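Local coordinates for DNA protection during starvation protein (Mycobacterium smegmatis, PDB 2YW6) that probably protects DNA from oxidative damage by oxidising ferrous iron with hydrogen peroxide and storing it as a ferric mineral inside a hollow twelve-subunit shell, at residues D30-L35 with E59-Y64. Numbering follows the deposited sequence.
Sequences DLHLTL and ELVRGY
Within the ferritin-like four-helix bundle of the Dps subunit, H32 and V61 meet where helix 12-41 runs antiparallel to helix 47-75, the two short axes 9.0 Å apart. V61 points toward helix 12-41. Its CG1 lies 3.8 Å from H32 CB, near the plane of the imidazole at its edge, and also touches L31 CB, one residue earlier on helix 12-41. V61 CG2 lies near L31 CD2 at 4.2 Å and, more loosely, L35 CD2. A compact branched residue suits this place, since its two methyls reach two successive turns of the partner helix. L31 packs on V112, Y113 and V116 of helix 102-127, and L35 on Y113.

H32 and R62 meet beside this apolar patch. In H32, chi1 at 68° sets CG between the backbone N and the carbonyl carbon, which turns one face of the ring to the arginine. R62 CG stands over that face, 3.7 Å from the ring centroid and 15° off the normal, a CH-pi contact. Beyond CG the chain runs extended past the ring, and the guanidinium plane is turned 74° from the imidazole. One water joins the two heads, 2.6 Å from H32 ND1 and accepting from R62 NH2 at 2.8 Å. Histidine suits its place because a flat imidazole offers a face to a methylene while ND1 still reaches water; arginine combines an aliphatic stem with a polar end.

R62 also packs on R62 of a second subunit, and its side chain is about 6 Å from that of D66, probably an iron ligand, as in relatives. The contact thus runs from the bundle interior to a face where another subunit packs; ferroxidase sites between subunits are a feature of Dps proteins.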
ATOM      1  N   ASP B  30     -25.862  12.182  16.866  1.00 36.29           N
ATOM      2  CA  ASP B  30     -27.141  12.355  16.195  1.00 35.12           C
ATOM      3  C   ASP B  30     -26.870  12.676  14.731  1.00 33.86           C
ATOM      4  O   ASP B  30     -27.593  12.231  13.834  1.00 34.94           O
ATOM      5  CB  ASP B  30     -27.925  13.493  16.852  1.00 37.92           C
ATOM      6  CG  ASP B  30     -29.381  13.548  16.400  1.00 43.14           C
ATOM      7  OD1 ASP B  30     -29.802  12.673  15.612  1.00 43.14           O
ATOM      8  OD2 ASP B  30     -30.107  14.468  16.835  1.00 44.53           O
ATOM      9  N   LEU B  31     -25.792  13.421  14.493  1.00 32.43           N
ATOM     10  CA  LEU B  31     -25.425  13.817  13.142  1.00 30.92           C
ATOM     11  C   LEU B  31     -24.993  12.689  12.239  1.00 31.47           C
ATOM     12  O   LEU B  31     -25.489  12.586  11.111  1.00 32.31           O
ATOM     13  CB  LEU B  31     -24.332  14.877  13.164  1.00 25.96           C
ATOM     14  CG  LEU B  31     -23.996  15.514  11.805  1.00 24.01           C
ATOM     15  CD1 LEU B  31     -25.256  15.852  11.009  1.00 19.42           C
ATOM     16  CD2 LEU B  31     -23.173  16.768  12.057  1.00 21.43           C
ATOM     17  N   HIS B  32     -24.085  11.831  12.699  1.00 33.53           N
ATOM     18  CA  HIS B  32     -23.667  10.759  11.811  1.00 36.75           C
ATOM     19  C   HIS B  32     -24.761   9.701  11.650  1.00 36.88           C
ATOM     20  O   HIS B  32     -24.818   9.019  10.634  1.00 38.71           O
ATOM     21  CB  HIS B  32     -22.291  10.170  12.221  1.00 39.65           C
ATOM     22  CG  HIS B  32     -22.277   9.408  13.510  1.00 41.30           C
ATOM     23  ND1 HIS B  32     -22.901   8.186  13.666  1.00 41.11           N
ATOM     24  CD2 HIS B  32     -21.638   9.653  14.680  1.00 40.13           C
ATOM     25  CE1 HIS B  32     -22.643   7.714  14.872  1.00 41.54           C
ATOM     26  NE2 HIS B  32     -21.876   8.586  15.508  1.00 39.97           N
ATOM     27  N   LEU B  33     -25.655   9.589  12.630  1.00 36.46           N
ATOM     28  CA  LEU B  33     -26.770   8.648  12.517  1.00 34.73           C
ATOM     29  C   LEU B  33     -27.656   9.187  11.398  1.00 35.07           C
ATOM     30  O   LEU B  33     -27.995   8.482  10.443  1.00 32.10           O
ATOM     31  CB  LEU B  33     -27.594   8.610  13.804  1.00 34.30           C
ATOM     32  CG  LEU B  33     -27.007   7.925  15.040  1.00 34.09           C
ATOM     33  CD1 LEU B  33     -27.890   8.247  16.245  1.00 30.87           C
ATOM     34  CD2 LEU B  33     -26.894   6.418  14.804  1.00 30.22           C
ATOM     35  N   THR B  34     -28.030  10.455  11.530  1.00 32.81           N
ATOM     36  CA  THR B  34     -28.873  11.108  10.537  1.00 32.24           C
ATOM     37  C   THR B  34     -28.225  11.044   9.147  1.00 32.72           C
ATOM     38  O   THR B  34     -28.870  10.641   8.177  1.00 29.66           O
ATOM     39  CB  THR B  34     -29.118  12.564  10.925  1.00 32.96           C
ATOM     40  OG1 THR B  34     -29.656  12.604  12.249  1.00 35.08           O
ATOM     41  CG2 THR B  34     -30.078  13.224   9.956  1.00 34.14           C
ATOM     42  N   LEU B  35     -26.952  11.443   9.062  1.00 31.19           N
ATOM     43  CA  LEU B  35     -26.202  11.405   7.802  1.00 29.88           C
ATOM     44  C   LEU B  35     -26.409  10.064   7.122  1.00 27.92           C
ATOM     45  O   LEU B  35     -26.712   9.989   5.938  1.00 25.07           O
ATOM     46  CB  LEU B  35     -24.695  11.585   8.051  1.00 31.20           C
ATOM     47  CG  LEU B  35     -23.971  12.908   7.762  1.00 32.99           C
ATOM     48  CD1 LEU B  35     -24.849  13.840   6.919  1.00 30.00           C
ATOM     49  CD2 LEU B  35     -23.576  13.543   9.076  1.00 31.14           C
ATOM     50  N   GLU B  59     -17.618   9.590   8.211  1.00 42.25           N
ATOM     51  CA  GLU B  59     -16.413   9.140   8.888  1.00 46.20           C
ATOM     52  C   GLU B  59     -15.793  10.272   9.676  1.00 43.77           C
ATOM     53  O   GLU B  59     -15.338  10.077  10.802  1.00 38.64           O
ATOM     54  CB  GLU B  59     -15.396   8.575   7.899  1.00 57.45           C
ATOM     55  CG  GLU B  59     -14.109   8.145   8.580  1.00 82.06           C
ATOM     56  CD  GLU B  59     -13.233   7.295   7.696  1.00 92.85           C
ATOM     57  OE1 GLU B  59     -12.915   7.741   6.574  1.00 95.93           O
ATOM     58  OE2 GLU B  59     -12.863   6.179   8.126  1.00 97.03           O
ATOM     59  N   LEU B  60     -15.790  11.459   9.080  1.00 39.79           N
ATOM     60  CA  LEU B  60     -15.227  12.630   9.720  1.00 35.22           C
ATOM     61  C   LEU B  60     -15.982  12.895  11.034  1.00 32.12           C
ATOM     62  O   LEU B  60     -15.378  12.988  12.107  1.00 33.83           O
ATOM     63  CB  LEU B  60     -15.340  13.815   8.761  1.00 35.98           C
ATOM     64  CG  LEU B  60     -14.236  14.877   8.673  1.00 40.69           C
ATOM     65  CD1 LEU B  60     -12.864  14.255   8.838  1.00 39.42           C
ATOM     66  CD2 LEU B  60     -14.335  15.586   7.321  1.00 39.82           C
ATOM     67  N   VAL B  61     -17.307  12.977  10.950  1.00 31.15           N
ATOM     68  CA  VAL B  61     -18.146  13.241  12.119  1.00 33.00           C
ATOM     69  C   VAL B  61     -18.017  12.148  13.196  1.00 32.01           C
ATOM     70  O   VAL B  61     -17.980  12.450  14.390  1.00 33.39           O
ATOM     71  CB  VAL B  61     -19.633  13.418  11.676  1.00 28.04           C
ATOM     72  CG1 VAL B  61     -20.572  13.482  12.890  1.00 19.90           C
ATOM     73  CG2 VAL B  61     -19.760  14.698  10.807  1.00 19.75           C
ATOM     74  N   ARG B  62     -17.952  10.886  12.774  1.00 31.33           N
ATOM     75  CA  ARG B  62     -17.794   9.769  13.708  1.00 32.40           C
ATOM     76  C   ARG B  62     -16.475   9.932  14.466  1.00 32.45           C
ATOM     77  O   ARG B  62     -16.381   9.672  15.675  1.00 28.60           O
ATOM     78  CB  ARG B  62     -17.769   8.442  12.944  1.00 30.23           C
ATOM     79  CG  ARG B  62     -19.134   7.851  12.693  1.00 26.06           C
ATOM     80  CD  ARG B  62     -19.069   6.671  11.718  1.00 26.01           C
ATOM     81  NE  ARG B  62     -20.377   6.025  11.575  1.00 23.52           N
ATOM     82  CZ  ARG B  62     -20.645   5.041  10.717  1.00 25.02           C
ATOM     83  NH1 ARG B  62     -19.695   4.585   9.916  1.00 25.85           N
ATOM     84  NH2 ARG B  62     -21.869   4.514  10.644  1.00 25.09           N
ATOM     85  N   GLY B  63     -15.451  10.350  13.729  1.00 32.11           N
ATOM     86  CA  GLY B  63     -14.140  10.553  14.316  1.00 30.58           C
ATOM     87  C   GLY B  63     -14.168  11.745  15.240  1.00 29.77           C
ATOM     88  O   GLY B  63     -13.472  11.765  16.246  1.00 27.03           O
ATOM     89  N   TYR B  64     -14.968  12.747  14.900  1.00 31.21           N
ATOM     90  CA  TYR B  64     -15.056  13.922  15.760  1.00 33.70           C
ATOM     91  C   TYR B  64     -15.728  13.528  17.081  1.00 34.00           C
ATOM     92  O   TYR B  64     -15.443  14.117  18.126  1.00 33.64           O
ATOM     93  CB  TYR B  64     -15.859  15.051  15.089  1.00 34.88           C
ATOM     94  CG  TYR B  64     -15.214  15.682  13.869  1.00 36.22           C
ATOM     95  CD1 TYR B  64     -13.860  15.490  13.576  1.00 36.12           C
ATOM     96  CD2 TYR B  64     -15.947  16.535  13.044  1.00 35.64           C
ATOM     97  CE1 TYR B  64     -13.259  16.130  12.496  1.00 34.58           C
ATOM     98  CE2 TYR B  64     -15.360  17.178  11.970  1.00 36.67           C
ATOM     99  CZ  TYR B  64     -14.016  16.981  11.697  1.00 37.84           C
ATOM    100  OH  TYR B  64     -13.435  17.645  10.628  1.00 37.10           O
TER
HETATM  101  O   HOH W   1     -23.468   5.940  12.386  1.00 38.26           O